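Local coordinates for variant surface glycoprotein MITAT 1.1 (Trypanosoma brucei brucei, PDB 5LY9) that forms a dense coat on the parasite surface and helps the trypanosome evade the host immune response through antigenic variation, at residues A230-Q233 against A234-N237. Residues are numbered along the deposited sequence; the frame is centred on the assembly and turned at random.
Sequences ANMQ and AMGN
The flat carboxamide of Asn231 has Ala234 N to one side of its plane, 3.9 Å from OD1 and too far for a bond; Ala234 N is buried here and has no partner in the model. OD1 instead accepts a hydrogen bond from the backbone N of Gln233 at 3.0 Å. Asn231 holds CG beside its carbonyl carbon (chi1 -172°), which carries the amide forward along the chain, and the donor approaches OD1 almost in line with the C=O bond, at 163°. The planar peptide of Met232 is met at its oxygen from one face: Met235 CG comes within 3.4 Å of Met232 O and SD within 3.5 Å, both on the same side of the plane. Both methionines are bent at chi2 and chi3, and their side chains cross obliquely, Met232 CE resting 3.9 Å from Met235 SD. Met232 also packs on Trp246 and Met235 on Trp250, both of helix 244-254. A water donates to Asn231 O at 2.8 Å and to Ala234 O at 3.1 Å, bridging the bend where no direct hydrogen bond joins 230-233 to 234-237. Asn231 O is also hydrogen-bonded to His239 NE2, Gly236 N to His239 ND1, and Gln233 NE2 to Leu170 O. Asn231 to Gln233 form an Asx turn, which opens the loop from strand 228-229 to helix 239-242 in the N-terminal domain of this A-type variant surface glycoprotein.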
loop_
_atom_site.group_PDB
_atom_site.type_symbol
_atom_site.label_atom_id
_atom_site.label_comp_id
_atom_site.label_asym_id
_atom_site.label_seq_id
_atom_site.Cartn_x
_atom_site.Cartn_y
_atom_site.Cartn_z
ATOM N N ALA A 230 -3.830 -29.559 -5.458
ATOM C CA ALA A 230 -3.534 -29.122 -6.771
ATOM C C ALA A 230 -2.040 -28.858 -6.864
ATOM O O ALA A 230 -1.403 -28.621 -5.894
ATOM C CB ALA A 230 -4.301 -27.831 -7.082
ATOM N N ASN A 231 -1.522 -28.848 -8.095
ATOM C CA ASN A 231 -0.127 -28.515 -8.298
ATOM C C ASN A 231 0.076 -27.010 -8.431
ATOM O O ASN A 231 -0.277 -26.404 -9.459
ATOM C CB ASN A 231 0.370 -29.277 -9.497
ATOM C CG ASN A 231 1.851 -29.151 -9.678
ATOM O OD1 ASN A 231 2.487 -28.220 -9.172
ATOM N ND2 ASN A 231 2.412 -30.064 -10.492
ATOM N N MET A 232 0.673 -26.446 -7.386
ATOM C CA MET A 232 0.891 -25.005 -7.248
ATOM C C MET A 232 2.379 -24.680 -7.469
ATOM O O MET A 232 2.763 -23.541 -7.314
ATOM C CB MET A 232 0.493 -24.511 -5.857
ATOM C CG MET A 232 -0.879 -24.956 -5.407
ATOM S SD MET A 232 -2.226 -24.637 -6.587
ATOM C CE MET A 232 -2.336 -22.912 -6.384
ATOM N N GLN A 233 3.206 -25.683 -7.777
ATOM C CA GLN A 233 4.643 -25.504 -7.872
ATOM C C GLN A 233 4.969 -24.693 -9.125
ATOM O O GLN A 233 5.795 -23.868 -9.053
ATOM C CB GLN A 233 5.377 -26.857 -7.807
ATOM C CG GLN A 233 5.059 -27.601 -6.510
ATOM C CD GLN A 233 5.729 -28.953 -6.424
ATOM O OE1 GLN A 233 6.365 -29.391 -7.365
ATOM N NE2 GLN A 233 5.505 -29.655 -5.360
ATOM N N ALA A 234 4.330 -24.966 -10.240
ATOM C CA ALA A 234 4.608 -24.313 -11.535
ATOM C C ALA A 234 3.381 -23.459 -11.816
ATOM O O ALA A 234 2.417 -23.920 -12.440
ATOM C CB ALA A 234 4.740 -25.395 -12.616
ATOM N N MET A 235 3.348 -22.283 -11.258
ATOM C CA MET A 235 2.168 -21.417 -11.451
ATOM C C MET A 235 2.089 -20.898 -12.906
ATOM O O MET A 235 3.107 -20.696 -13.560
ATOM C CB MET A 235 2.263 -20.267 -10.479
ATOM C CG MET A 235 2.059 -20.679 -9.016
ATOM S SD MET A 235 0.410 -21.333 -8.689
ATOM C CE MET A 235 -0.620 -19.883 -8.982
ATOM N N GLY A 236 0.893 -20.587 -13.358
ATOM C CA GLY A 236 0.699 -19.996 -14.688
ATOM C C GLY A 236 -0.735 -19.597 -14.907
ATOM O O GLY A 236 -1.564 -19.603 -13.954
ATOM N N ASN A 237 -1.048 -19.304 -16.163
ATOM C CA ASN A 237 -2.329 -18.657 -16.488
ATOM C C ASN A 237 -3.536 -19.424 -16.038
ATOM O O ASN A 237 -4.522 -18.851 -15.561
ATOM C CB ASN A 237 -2.420 -18.272 -17.985
ATOM C CG ASN A 237 -1.514 -17.116 -18.333
ATOM O OD1 ASN A 237 -1.149 -16.324 -17.502
ATOM N ND2 ASN A 237 -1.124 -17.024 -19.602
HETATM O O HOH W 1 0.930 -26.609 -11.997
#